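Local coordinates for type IV pilus assembly protein PilF (Thermus thermophilus HB8, PDB 5OIU) that probably hydrolyses ATP as a hexameric motor, powering the assembly of type IV pili, at residues K113-I118 with V180-P185; P119-L124 with T159-K164; D170-T175 with G186-Q191. All blocks are in the same frame, centred on the assembly; numbering follows the deposited sequence.

Contact 1: residues K113-I118 with V180-P185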
ATOM      1  N   LYS C 113     -14.797 -30.922  27.461  1.00 51.06           N
ATOM      2  CA  LYS C 113     -15.904 -31.870  27.547  1.00 54.55           C
ATOM      3  C   LYS C 113     -15.851 -32.841  26.371  1.00 56.97           C
ATOM      4  O   LYS C 113     -15.475 -32.469  25.255  1.00 55.03           O
ATOM      5  CB  LYS C 113     -17.254 -31.140  27.548  1.00 54.87           C
ATOM      6  CG  LYS C 113     -17.526 -30.247  28.754  1.00 60.05           C
ATOM      7  CD  LYS C 113     -17.748 -28.770  28.321  1.00 75.47           C
ATOM      8  CE  LYS C 113     -19.213 -28.270  28.483  1.00 74.63           C
ATOM      9  NZ  LYS C 113     -19.380 -26.779  28.298  1.00 76.42           N
ATOM     10  N   LYS C 114     -16.220 -34.097  26.631  1.00 61.14           N
ATOM     11  CA  LYS C 114     -16.209 -35.119  25.591  1.00 62.83           C
ATOM     12  C   LYS C 114     -17.116 -34.702  24.444  1.00 60.10           C
ATOM     13  O   LYS C 114     -18.274 -34.326  24.648  1.00 52.97           O
ATOM     14  CB  LYS C 114     -16.648 -36.469  26.162  1.00 63.28           C
ATOM     15  CG  LYS C 114     -16.836 -37.556  25.122  1.00 70.18           C
ATOM     16  CD  LYS C 114     -15.604 -38.451  24.963  1.00 65.89           C
ATOM     17  CE  LYS C 114     -15.872 -39.536  23.936  1.00 62.68           C
ATOM     18  NZ  LYS C 114     -16.533 -39.016  22.689  1.00 63.03           N
ATOM     19  N   ALA C 115     -16.562 -34.726  23.238  1.00 64.54           N
ATOM     20  CA  ALA C 115     -17.266 -34.169  22.100  1.00 61.75           C
ATOM     21  C   ALA C 115     -18.539 -34.951  21.855  1.00 68.32           C
ATOM     22  O   ALA C 115     -18.557 -36.184  21.919  1.00 67.13           O
ATOM     23  CB  ALA C 115     -16.381 -34.200  20.854  1.00 72.30           C
ATOM     24  N   SER C 116     -19.619 -34.225  21.610  1.00 72.35           N
ATOM     25  CA  SER C 116     -20.836 -34.878  21.172  1.00 70.97           C
ATOM     26  C   SER C 116     -20.652 -35.447  19.767  1.00 74.14           C
ATOM     27  O   SER C 116     -19.731 -35.081  19.021  1.00 71.12           O
ATOM     28  CB  SER C 116     -22.008 -33.899  21.187  1.00 72.53           C
ATOM     29  OG  SER C 116     -23.118 -34.436  20.486  1.00 79.46           O
ATOM     30  N   ASP C 117     -21.544 -36.361  19.410  1.00 67.20           N
ATOM     31  CA  ASP C 117     -21.630 -36.761  18.022  1.00 67.31           C
ATOM     32  C   ASP C 117     -21.855 -35.529  17.152  1.00 63.06           C
ATOM     33  O   ASP C 117     -22.310 -34.473  17.616  1.00 58.56           O
ATOM     34  CB  ASP C 117     -22.744 -37.787  17.840  1.00 66.40           C
ATOM     35  CG  ASP C 117     -22.488 -39.042  18.636  1.00 72.64           C
ATOM     36  OD1 ASP C 117     -21.293 -39.294  18.914  1.00 80.21           O
ATOM     37  OD2 ASP C 117     -23.457 -39.757  18.994  1.00 76.25           O
ATOM     38  N   ILE C 118     -21.491 -35.656  15.885  1.00 57.72           N
ATOM     39  CA  ILE C 118     -21.701 -34.532  14.974  1.00 53.07           C
ATOM     40  C   ILE C 118     -23.195 -34.410  14.683  1.00 46.51           C
ATOM     41  O   ILE C 118     -23.830 -35.407  14.295  1.00 48.45           O
ATOM     42  CB  ILE C 118     -20.885 -34.725  13.694  1.00 51.33           C
ATOM     43  CG1 ILE C 118     -19.422 -34.980  14.049  1.00 47.82           C
ATOM     44  CG2 ILE C 118     -20.992 -33.499  12.777  1.00 45.21           C
ATOM     45  CD1 ILE C 118     -18.746 -35.953  13.123  1.00 50.44           C
ATOM     46  N   VAL C 180      -6.609 -35.713  11.634  1.00 42.62           N
ATOM     47  CA  VAL C 180      -7.975 -36.195  11.458  1.00 44.26           C
ATOM     48  C   VAL C 180      -8.574 -36.447  12.838  1.00 50.66           C
ATOM     49  O   VAL C 180      -8.036 -37.239  13.622  1.00 47.37           O
ATOM     50  CB  VAL C 180      -8.006 -37.468  10.603  1.00 41.60           C
ATOM     51  CG1 VAL C 180      -9.350 -38.143  10.724  1.00 41.47           C
ATOM     52  CG2 VAL C 180      -7.733 -37.135   9.155  1.00 44.67           C
ATOM     53  N   GLU C 181      -9.715 -35.840  13.104  1.00 51.01           N
ATOM     54  CA  GLU C 181     -10.391 -35.964  14.414  1.00 48.71           C
ATOM     55  C   GLU C 181     -11.560 -36.941  14.311  1.00 53.70           C
ATOM     56  O   GLU C 181     -11.437 -38.069  14.720  1.00 60.54           O
ATOM     57  CB  GLU C 181     -10.985 -34.616  14.807  1.00 50.21           C
ATOM     58  CG  GLU C 181      -9.985 -33.587  15.273  1.00 53.19           C
ATOM     59  CD  GLU C 181     -10.558 -32.186  15.366  1.00 54.55           C
ATOM     60  OE1 GLU C 181     -11.261 -31.915  16.317  1.00 63.18           O
ATOM     61  OE2 GLU C 181     -10.299 -31.387  14.488  1.00 53.24           O
ATOM     62  N   TYR C 182     -12.670 -36.492  13.816  1.00 53.38           N
ATOM     63  CA  TYR C 182     -13.832 -37.341  13.686  1.00 53.68           C
ATOM     64  C   TYR C 182     -13.696 -38.257  12.474  1.00 56.70           C
ATOM     65  O   TYR C 182     -12.931 -37.992  11.542  1.00 52.07           O
ATOM     66  CB  TYR C 182     -15.095 -36.487  13.563  1.00 58.92           C
ATOM     67  CG  TYR C 182     -15.215 -35.387  14.608  1.00 59.06           C
ATOM     68  CD1 TYR C 182     -14.547 -34.171  14.457  1.00 62.61           C
ATOM     69  CD2 TYR C 182     -16.017 -35.557  15.739  1.00 69.93           C
ATOM     70  CE1 TYR C 182     -14.660 -33.159  15.417  1.00 68.14           C
ATOM     71  CE2 TYR C 182     -16.142 -34.549  16.707  1.00 66.28           C
ATOM     72  CZ  TYR C 182     -15.462 -33.356  16.545  1.00 75.72           C
ATOM     73  OH  TYR C 182     -15.585 -32.360  17.507  1.00 79.35           O
ATOM     74  N   GLU C 183     -14.451 -39.362  12.514  1.00 61.76           N
ATOM     75  CA  GLU C 183     -14.643 -40.282  11.393  1.00 53.70           C
ATOM     76  C   GLU C 183     -16.096 -40.180  10.947  1.00 57.40           C
ATOM     77  O   GLU C 183     -17.005 -40.525  11.710  1.00 62.79           O
ATOM     78  CB  GLU C 183     -14.323 -41.718  11.794  1.00 55.22           C
ATOM     79  CG  GLU C 183     -13.035 -41.874  12.553  1.00 66.70           C
ATOM     80  CD  GLU C 183     -11.887 -42.248  11.639  1.00 67.81           C
ATOM     81  OE1 GLU C 183     -11.293 -43.335  11.852  1.00 68.48           O
ATOM     82  OE2 GLU C 183     -11.596 -41.466  10.702  1.00 60.75           O
ATOM     83  N   ILE C 184     -16.311 -39.704   9.731  1.00 52.35           N
ATOM     84  CA  ILE C 184     -17.628 -39.706   9.096  1.00 57.69           C
ATOM     85  C   ILE C 184     -17.676 -40.871   8.111  1.00 62.26           C
ATOM     86  O   ILE C 184     -16.743 -41.024   7.304  1.00 52.98           O
ATOM     87  CB  ILE C 184     -17.931 -38.374   8.371  1.00 61.88           C
ATOM     88  CG1 ILE C 184     -18.135 -37.209   9.349  1.00 63.88           C
ATOM     89  CG2 ILE C 184     -19.181 -38.503   7.504  1.00 62.02           C
ATOM     90  CD1 ILE C 184     -19.021 -36.052   8.786  1.00 56.17           C
ATOM     91  N   PRO C 185     -18.729 -41.691   8.134  1.00 63.42           N
ATOM     92  CA  PRO C 185     -18.890 -42.721   7.105  1.00 54.30           C
ATOM     93  C   PRO C 185     -18.899 -42.114   5.712  1.00 54.94           C
ATOM     94  O   PRO C 185     -19.516 -41.073   5.473  1.00 55.02           O
ATOM     95  CB  PRO C 185     -20.250 -43.328   7.440  1.00 59.06           C
ATOM     96  CG  PRO C 185     -21.002 -42.181   8.069  1.00 59.13           C
ATOM     97  CD  PRO C 185     -19.953 -41.544   8.941  1.00 63.42           C
TER
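Ala115 and Ile118 both meet the CD2-CE2 side of the Tyr182 ring, one at each end, at a slant. Ile118 crosses it obliquely: its terminal methyl CD1 approaches where the ring joins the main chain, 3.7 Å from Tyr182 CB, while CG1 rests 3.8 Å from Tyr182 CD2. At the far end, Ala115 CB sits 3.9 Å from Tyr182 OH and also comes near CE2. Tyr182 reaches across because its CG stands anti to its own carbonyl carbon (chi1 -49°), which sends the ring toward the loop 113-118. Ile184 adds a smaller apolar touch, its CG1 4.0 Å from the same CD1 of Ile118.

In this P-loop ATPase the loop 113-118 lines the ATP pocket through Lys113 and Ala115, while 180-185 joins strand 173-177 to strand 188-191 and holds the Tyr182 side chain about 7 Å from the bound magnesium ion. A methyl suits position 115, since it can lie about 4 Å from ATP and still meet the tyrosine. CD1 of Ile118 serves Tyr182 and Ile184, while its side chain also packs on Phe160 of helix 155-166, as does Ile184; Tyr182 itself touches Phe157 of that helix. Within the loop 113-118, Ser116 OG donates to Asp117 O at 3.0 Å, in the carbonyl plane and on a lone pair.

Contact 2: residues P119-L124 with T159-K164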
ATOM      1  N   PRO C 119     -23.788 -33.235  14.864  1.00 42.75           N
ATOM      2  CA  PRO C 119     -25.226 -33.058  14.664  1.00 41.66           C
ATOM      3  C   PRO C 119     -25.573 -32.695  13.223  1.00 46.88           C
ATOM      4  O   PRO C 119     -24.712 -32.351  12.406  1.00 44.43           O
ATOM      5  CB  PRO C 119     -25.539 -31.883  15.588  1.00 44.08           C
ATOM      6  CG  PRO C 119     -24.279 -31.040  15.521  1.00 43.39           C
ATOM      7  CD  PRO C 119     -23.127 -31.965  15.202  1.00 45.37           C
ATOM      8  N   GLU C 120     -26.867 -32.772  12.929  1.00 48.68           N
ATOM      9  CA  GLU C 120     -27.369 -32.209  11.690  1.00 42.92           C
ATOM     10  C   GLU C 120     -27.262 -30.690  11.748  1.00 41.70           C
ATOM     11  O   GLU C 120     -27.272 -30.088  12.823  1.00 44.40           O
ATOM     12  CB  GLU C 120     -28.817 -32.641  11.453  1.00 43.46           C
ATOM     13  CG  GLU C 120     -29.001 -34.149  11.148  1.00 49.01           C
ATOM     14  CD  GLU C 120     -28.050 -34.678  10.063  1.00 55.15           C
ATOM     15  OE1 GLU C 120     -27.921 -34.051   8.973  1.00 50.04           O
ATOM     16  OE2 GLU C 120     -27.421 -35.734  10.308  1.00 57.59           O
ATOM     17  N   ILE C 121     -27.172 -30.061  10.576  1.00 40.31           N
ATOM     18  CA  ILE C 121     -26.950 -28.623  10.539  1.00 40.89           C
ATOM     19  C   ILE C 121     -28.063 -27.834  11.225  1.00 46.51           C
ATOM     20  O   ILE C 121     -27.880 -26.651  11.530  1.00 46.06           O
ATOM     21  CB  ILE C 121     -26.769 -28.147   9.093  1.00 35.69           C
ATOM     22  CG1 ILE C 121     -27.943 -28.597   8.245  1.00 38.22           C
ATOM     23  CG2 ILE C 121     -25.424 -28.599   8.521  1.00 36.70           C
ATOM     24  CD1 ILE C 121     -28.066 -27.753   6.996  1.00 45.33           C
ATOM     25  N   GLU C 122     -29.215 -28.458  11.476  1.00 47.20           N
ATOM     26  CA  GLU C 122     -30.353 -27.762  12.063  1.00 44.96           C
ATOM     27  C   GLU C 122     -30.237 -27.611  13.574  1.00 44.98           C
ATOM     28  O   GLU C 122     -30.991 -26.825  14.158  1.00 41.24           O
ATOM     29  CB  GLU C 122     -31.657 -28.487  11.706  1.00 37.95           C
ATOM     30  CG  GLU C 122     -32.069 -28.324  10.238  1.00 45.85           C
ATOM     31  CD  GLU C 122     -31.444 -29.371   9.308  1.00 44.39           C
ATOM     32  OE1 GLU C 122     -31.546 -29.193   8.066  1.00 43.57           O
ATOM     33  OE2 GLU C 122     -30.854 -30.361   9.817  1.00 39.70           O
ATOM     34  N   ASP C 123     -29.317 -28.339  14.210  1.00 41.87           N
ATOM     35  CA  ASP C 123     -29.014 -28.176  15.626  1.00 43.34           C
ATOM     36  C   ASP C 123     -27.673 -27.477  15.845  1.00 46.19           C
ATOM     37  O   ASP C 123     -27.009 -27.706  16.858  1.00 48.67           O
ATOM     38  CB  ASP C 123     -29.003 -29.528  16.344  1.00 43.67           C
ATOM     39  CG  ASP C 123     -30.212 -30.384  16.007  1.00 50.84           C
ATOM     40  OD1 ASP C 123     -31.333 -29.879  16.208  1.00 51.22           O
ATOM     41  OD2 ASP C 123     -30.040 -31.551  15.550  1.00 52.74           O
ATOM     42  N   LEU C 124     -27.240 -26.647  14.900  1.00 39.01           N
ATOM     43  CA  LEU C 124     -25.988 -25.925  15.066  1.00 42.11           C
ATOM     44  C   LEU C 124     -26.166 -24.598  15.773  1.00 41.87           C
ATOM     45  O   LEU C 124     -25.174 -23.892  15.962  1.00 43.65           O
ATOM     46  CB  LEU C 124     -25.323 -25.665  13.716  1.00 42.38           C
ATOM     47  CG  LEU C 124     -24.484 -26.798  13.153  1.00 39.15           C
ATOM     48  CD1 LEU C 124     -24.031 -26.420  11.745  1.00 43.44           C
ATOM     49  CD2 LEU C 124     -23.321 -27.052  14.053  1.00 30.32           C
ATOM     50  N   THR C 159     -17.853 -27.542  10.539  1.00 34.32           N
ATOM     51  CA  THR C 159     -17.431 -28.051   9.238  1.00 39.09           C
ATOM     52  C   THR C 159     -17.968 -29.455   8.982  1.00 41.09           C
ATOM     53  O   THR C 159     -18.520 -29.737   7.910  1.00 33.80           O
ATOM     54  CB  THR C 159     -15.907 -28.038   9.164  1.00 37.82           C
ATOM     55  OG1 THR C 159     -15.449 -26.672   9.061  1.00 37.28           O
ATOM     56  CG2 THR C 159     -15.428 -28.862   7.995  1.00 28.83           C
ATOM     57  N   PHE C 160     -17.838 -30.345   9.973  1.00 41.99           N
ATOM     58  CA  PHE C 160     -18.234 -31.732   9.763  1.00 40.81           C
ATOM     59  C   PHE C 160     -19.743 -31.893   9.737  1.00 42.01           C
ATOM     60  O   PHE C 160     -20.259 -32.751   9.009  1.00 36.27           O
ATOM     61  CB  PHE C 160     -17.598 -32.606  10.822  1.00 38.04           C
ATOM     62  CG  PHE C 160     -16.219 -32.988  10.472  1.00 44.50           C
ATOM     63  CD1 PHE C 160     -15.986 -34.036   9.590  1.00 46.15           C
ATOM     64  CD2 PHE C 160     -15.147 -32.254  10.946  1.00 44.17           C
ATOM     65  CE1 PHE C 160     -14.691 -34.378   9.228  1.00 46.73           C
ATOM     66  CE2 PHE C 160     -13.850 -32.592  10.591  1.00 48.31           C
ATOM     67  CZ  PHE C 160     -13.620 -33.656   9.733  1.00 47.05           C
ATOM     68  N   SER C 161     -20.458 -31.064  10.498  1.00 40.37           N
ATOM     69  CA  SER C 161     -21.903 -30.974  10.337  1.00 36.43           C
ATOM     70  C   SER C 161     -22.282 -30.657   8.893  1.00 39.23           C
ATOM     71  O   SER C 161     -23.195 -31.273   8.335  1.00 37.85           O
ATOM     72  CB  SER C 161     -22.448 -29.910  11.276  1.00 36.27           C
ATOM     73  OG  SER C 161     -23.852 -29.950  11.291  1.00 41.08           O
ATOM     74  N   ILE C 162     -21.590 -29.692   8.276  1.00 38.35           N
ATOM     75  CA  ILE C 162     -21.822 -29.375   6.868  1.00 36.32           C
ATOM     76  C   ILE C 162     -21.661 -30.628   6.011  1.00 38.98           C
ATOM     77  O   ILE C 162     -22.586 -31.050   5.302  1.00 37.81           O
ATOM     78  CB  ILE C 162     -20.863 -28.265   6.404  1.00 37.57           C
ATOM     79  CG1 ILE C 162     -21.149 -26.952   7.135  1.00 31.98           C
ATOM     80  CG2 ILE C 162     -20.913 -28.116   4.877  1.00 35.06           C
ATOM     81  CD1 ILE C 162     -20.345 -25.790   6.604  1.00 30.04           C
ATOM     82  N   LEU C 163     -20.469 -31.240   6.080  1.00 37.07           N
ATOM     83  CA  LEU C 163     -20.169 -32.451   5.323  1.00 37.20           C
ATOM     84  C   LEU C 163     -21.194 -33.557   5.584  1.00 38.60           C
ATOM     85  O   LEU C 163     -21.530 -34.323   4.675  1.00 34.72           O
ATOM     86  CB  LEU C 163     -18.754 -32.933   5.661  1.00 36.59           C
ATOM     87  CG  LEU C 163     -17.569 -32.025   5.278  1.00 39.55           C
ATOM     88  CD1 LEU C 163     -16.256 -32.769   5.429  1.00 35.06           C
ATOM     89  CD2 LEU C 163     -17.690 -31.438   3.860  1.00 32.01           C
ATOM     90  N   LYS C 164     -21.714 -33.644   6.814  1.00 43.56           N
ATOM     91  CA  LYS C 164     -22.783 -34.601   7.095  1.00 40.15           C
ATOM     92  C   LYS C 164     -23.970 -34.390   6.164  1.00 43.14           C
ATOM     93  O   LYS C 164     -24.569 -35.357   5.681  1.00 47.36           O
ATOM     94  CB  LYS C 164     -23.223 -34.489   8.550  1.00 42.26           C
ATOM     95  CG  LYS C 164     -23.658 -35.802   9.162  1.00 50.02           C
ATOM     96  CD  LYS C 164     -23.877 -35.647  10.669  1.00 54.39           C
ATOM     97  CE  LYS C 164     -24.426 -36.925  11.306  1.00 57.84           C
ATOM     98  NZ  LYS C 164     -23.634 -37.291  12.522  1.00 61.53           N
TER
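Ser161 turns its OG anti to the backbone N (chi1 -171°), and this aims the hydroxyl from helix 155-166 into the bend of 119-124, where it donates to Pro119 O at 2.8 Å. Ile121 has its CG1 between its backbone N and carbonyl carbon (chi1 54°), which leaves CG2 as the branch facing the serine, 3.5 Å from Ser161 OG. The helix is the one that follows the P-loop (Walker A) of this ATPase, and the bend, with a short 3-10 turn at Ile121 and Glu122, leads from strand 104-111 toward helix 128-138.

The small serine suits a place where the backbones come close, with the CA atoms of Ile121 and Ser161 5.6 Å apart. Its hydroxyl comes from above the carbonyl plane of Pro119, 43° out of it, and so misses the lone-pair direction. Leu124 closes round the same group with carbon, its CD1 3.6 Å from Ser161 OG, so that a single polar bond is set among apolar branches in a largely buried spot. Ile162, next on the helix, has its side chain pointing away from the bend, against Phe134 and Ile138 of helix 128-138.

Nearer the surface, the side chains of Glu120 and Lys164 cross at about a right angle without pairing their charges: Glu120 OE2 and Lys164 NZ are 4.7 Å apart. Each has a partner of its own, Glu120 OE1 a salt bridge with Arg165 and Lys164 NZ a hydrogen bond to Ile118 O. The lysine's long chain suits this, its aliphatic part passing the carboxylate on the way, with Lys164 CE 3.4 Å from Glu120 OE2.

Contact 3: residues D170-T175 with G186-Q191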
ATOM      1  N   ASP C 170     -23.487 -39.992  -4.204  1.00 26.79           N
ATOM      2  CA  ASP C 170     -23.097 -39.737  -5.588  1.00 35.09           C
ATOM      3  C   ASP C 170     -21.800 -38.934  -5.712  1.00 34.94           C
ATOM      4  O   ASP C 170     -21.342 -38.727  -6.837  1.00 34.88           O
ATOM      5  CB  ASP C 170     -24.206 -38.989  -6.327  1.00 33.16           C
ATOM      6  CG  ASP C 170     -24.639 -37.743  -5.583  1.00 43.33           C
ATOM      7  OD1 ASP C 170     -24.316 -37.658  -4.362  1.00 40.69           O
ATOM      8  OD2 ASP C 170     -25.282 -36.859  -6.203  1.00 36.37           O
ATOM      9  N   LYS C 171     -21.205 -38.476  -4.608  1.00 36.58           N
ATOM     10  CA  LYS C 171     -20.107 -37.509  -4.637  1.00 39.67           C
ATOM     11  C   LYS C 171     -18.833 -38.076  -4.006  1.00 37.83           C
ATOM     12  O   LYS C 171     -18.888 -38.892  -3.081  1.00 38.73           O
ATOM     13  CB  LYS C 171     -20.497 -36.206  -3.903  1.00 34.25           C
ATOM     14  CG  LYS C 171     -21.629 -35.394  -4.535  1.00 36.79           C
ATOM     15  CD  LYS C 171     -21.833 -34.073  -3.798  1.00 34.99           C
ATOM     16  CE  LYS C 171     -23.283 -33.617  -3.792  1.00 39.09           C
ATOM     17  NZ  LYS C 171     -23.577 -32.673  -2.639  1.00 47.21           N
ATOM     18  N   ASN C 172     -17.670 -37.632  -4.502  1.00 36.73           N
ATOM     19  CA  ASN C 172     -16.389 -37.936  -3.861  1.00 35.28           C
ATOM     20  C   ASN C 172     -16.024 -36.769  -2.946  1.00 35.40           C
ATOM     21  O   ASN C 172     -15.721 -35.669  -3.424  1.00 35.05           O
ATOM     22  CB  ASN C 172     -15.278 -38.205  -4.879  1.00 33.86           C
ATOM     23  CG  ASN C 172     -13.896 -38.421  -4.215  1.00 33.80           C
ATOM     24  OD1 ASN C 172     -13.809 -38.846  -3.061  1.00 31.30           O
ATOM     25  ND2 ASN C 172     -12.816 -38.128  -4.958  1.00 29.56           N
ATOM     26  N   THR C 173     -16.067 -37.018  -1.637  1.00 28.46           N
ATOM     27  CA  THR C 173     -15.659 -36.073  -0.608  1.00 29.38           C
ATOM     28  C   THR C 173     -14.293 -36.462  -0.064  1.00 32.94           C
ATOM     29  O   THR C 173     -14.104 -37.592   0.395  1.00 34.57           O
ATOM     30  CB  THR C 173     -16.678 -36.054   0.522  1.00 34.73           C
ATOM     31  OG1 THR C 173     -17.971 -35.788  -0.039  1.00 37.50           O
ATOM     32  CG2 THR C 173     -16.304 -34.999   1.593  1.00 32.82           C
ATOM     33  N   GLN C 174     -13.351 -35.521  -0.108  1.00 35.14           N
ATOM     34  CA  GLN C 174     -11.966 -35.746   0.290  1.00 33.35           C
ATOM     35  C   GLN C 174     -11.495 -34.610   1.193  1.00 34.21           C
ATOM     36  O   GLN C 174     -11.596 -33.436   0.817  1.00 36.46           O
ATOM     37  CB  GLN C 174     -11.074 -35.853  -0.947  1.00 29.18           C
ATOM     38  CG  GLN C 174      -9.609 -36.048  -0.632  1.00 33.08           C
ATOM     39  CD  GLN C 174      -9.334 -37.410  -0.041  1.00 35.80           C
ATOM     40  OE1 GLN C 174      -9.493 -38.437  -0.718  1.00 30.67           O
ATOM     41  NE2 GLN C 174      -8.927 -37.436   1.229  1.00 31.51           N
ATOM     42  N   THR C 175     -10.970 -34.958   2.368  1.00 31.45           N
ATOM     43  CA  THR C 175     -10.462 -34.004   3.345  1.00 30.26           C
ATOM     44  C   THR C 175      -8.942 -34.111   3.458  1.00 35.13           C
ATOM     45  O   THR C 175      -8.342 -35.135   3.133  1.00 34.14           O
ATOM     46  CB  THR C 175     -11.078 -34.232   4.737  1.00 33.70           C
ATOM     47  OG1 THR C 175     -10.475 -35.378   5.344  1.00 35.11           O
ATOM     48  CG2 THR C 175     -12.556 -34.492   4.664  1.00 33.74           C
ATOM     49  N   GLY C 186     -18.207 -42.772   4.786  1.00 47.60           N
ATOM     50  CA  GLY C 186     -18.337 -42.393   3.394  1.00 48.34           C
ATOM     51  C   GLY C 186     -17.759 -41.053   2.988  1.00 50.38           C
ATOM     52  O   GLY C 186     -18.201 -40.483   1.989  1.00 54.57           O
ATOM     53  N   ILE C 187     -16.807 -40.512   3.734  1.00 42.71           N
ATOM     54  CA  ILE C 187     -15.906 -39.502   3.196  1.00 44.01           C
ATOM     55  C   ILE C 187     -14.495 -40.080   3.287  1.00 42.54           C
ATOM     56  O   ILE C 187     -14.217 -40.949   4.120  1.00 42.23           O
ATOM     57  CB  ILE C 187     -15.990 -38.133   3.919  1.00 42.96           C
ATOM     58  CG1 ILE C 187     -15.450 -38.245   5.342  1.00 48.79           C
ATOM     59  CG2 ILE C 187     -17.401 -37.591   3.926  1.00 42.06           C
ATOM     60  CD1 ILE C 187     -15.356 -36.923   6.044  1.00 50.89           C
ATOM     61  N   ASN C 188     -13.612 -39.616   2.408  1.00 35.76           N
ATOM     62  CA  ASN C 188     -12.222 -40.047   2.398  1.00 33.86           C
ATOM     63  C   ASN C 188     -11.384 -39.028   3.151  1.00 34.81           C
ATOM     64  O   ASN C 188     -11.414 -37.834   2.832  1.00 35.70           O
ATOM     65  CB  ASN C 188     -11.696 -40.201   0.968  1.00 33.58           C
ATOM     66  CG  ASN C 188     -12.606 -41.026   0.101  1.00 36.33           C
ATOM     67  OD1 ASN C 188     -13.218 -40.521  -0.853  1.00 40.52           O
ATOM     68  ND2 ASN C 188     -12.717 -42.301   0.427  1.00 27.27           N
ATOM     69  N   GLN C 189     -10.628 -39.490   4.133  1.00 31.64           N
ATOM     70  CA  GLN C 189      -9.870 -38.572   4.961  1.00 32.81           C
ATOM     71  C   GLN C 189      -8.386 -38.895   4.909  1.00 34.32           C
ATOM     72  O   GLN C 189      -7.984 -40.068   4.901  1.00 35.86           O
ATOM     73  CB  GLN C 189     -10.382 -38.593   6.396  1.00 31.35           C
ATOM     74  CG  GLN C 189     -11.840 -38.201   6.507  1.00 35.13           C
ATOM     75  CD  GLN C 189     -12.355 -38.286   7.935  1.00 37.64           C
ATOM     76  OE1 GLN C 189     -12.886 -39.314   8.348  1.00 36.80           O
ATOM     77  NE2 GLN C 189     -12.209 -37.198   8.689  1.00 38.08           N
ATOM     78  N   THR C 190      -7.589 -37.833   4.877  1.00 31.92           N
ATOM     79  CA  THR C 190      -6.141 -37.884   4.727  1.00 34.15           C
ATOM     80  C   THR C 190      -5.532 -36.950   5.761  1.00 38.70           C
ATOM     81  O   THR C 190      -5.964 -35.797   5.887  1.00 35.88           O
ATOM     82  CB  THR C 190      -5.736 -37.461   3.307  1.00 33.78           C
ATOM     83  OG1 THR C 190      -6.190 -38.449   2.376  1.00 34.00           O
ATOM     84  CG2 THR C 190      -4.217 -37.291   3.170  1.00 35.19           C
ATOM     85  N   GLN C 191      -4.554 -37.450   6.513  1.00 37.48           N
ATOM     86  CA  GLN C 191      -3.926 -36.695   7.590  1.00 39.78           C
ATOM     87  C   GLN C 191      -2.548 -36.216   7.167  1.00 44.76           C
ATOM     88  O   GLN C 191      -1.795 -36.965   6.530  1.00 45.21           O
ATOM     89  CB  GLN C 191      -3.781 -37.545   8.841  1.00 37.61           C
ATOM     90  CG  GLN C 191      -3.340 -36.760  10.015  1.00 37.77           C
ATOM     91  CD  GLN C 191      -3.502 -37.538  11.297  1.00 42.49           C
ATOM     92  OE1 GLN C 191      -4.593 -37.583  11.892  1.00 39.76           O
ATOM     93  NE2 GLN C 191      -2.417 -38.178  11.727  1.00 32.48           N
TER
HETATM   94  O   HOH W   1     -17.428 -39.478  -0.661  1.00 33.19           O
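Backbone bonds join Thr173 and Thr175 to Asn188, which sits between them in a parallel pairing. Asn188 N donates to Thr173 O at 2.9 Å, and Thr175 N returns a bond of 2.9 Å to Asn188 O. The next link, Thr190 N to Thr175 O, is weak. The pair forms the outer edge of the mixed sheet of the P-loop ATPase core within this chain, strand 214-217 flanking 173-177 on its other side. One water ties Lys171 O, Thr173 N and Gly186 O together; the positive phi of Gly186 favours glycine there.

Among side-chain polar groups, Gln174 is bent at chi2 (69°), which turns its amide forward, over Thr175 and toward the partner strand. NE2 donates to Thr175 O at 3.0 Å with an N-H...O angle of 165°, the acceptor lying in the amide plane. The glutamine crosses the side chain of Asn188 at about a right angle, Gln174 OE1 3.3 Å from Asn188 CB. Replacing this glutamine by an alanine would probably cost Thr175 O its straight bond from NE2 and open a gap beside Asn188 CB. Thr175 OG1 and Gln189 NE2 both bond Glu177 OE2.

Apolar contact is made by beta-branched residues, which suit extended chain: Thr173 CG2 meets Ile187 CG2 at 3.7 Å, and Ile187 CD1 reaches Thr175 CG2. The face of Gln174, Asn188 and Thr190 thus meets the second subunit by packing and by polar groups, Thr190 OG1 bonding its Pro100 O, while Ile187 and Gln189 lie against helix 155-166.

Helix 155-166, which follows the ATP-binding P-loop, supplies one segment of contact 2 and is touched by side chains of contacts 1 and 3. The first segments of contacts 1 and 2 run on from each other (113-118, 119-124); the two centres are 11 Å apart, and Ile184 CD1 packs 3.5 Å from Phe160 O. Contacts 1 and 3, their centres about 15 Å apart, are tied by probable hydrogen bonds from Val180 N to Gln191 OE1 (2.8 Å) and from Gln189 NE2 to Tyr182 O (3.0 Å). Leu163 of contact 2 packs on Ile187 of contact 3. The nucleotide is nearest contact 1, while the side chains of Leu124 and Gln189 lie about 5 Å and 12 Å from it. Contacts 1 and 3 also touch the second subunit.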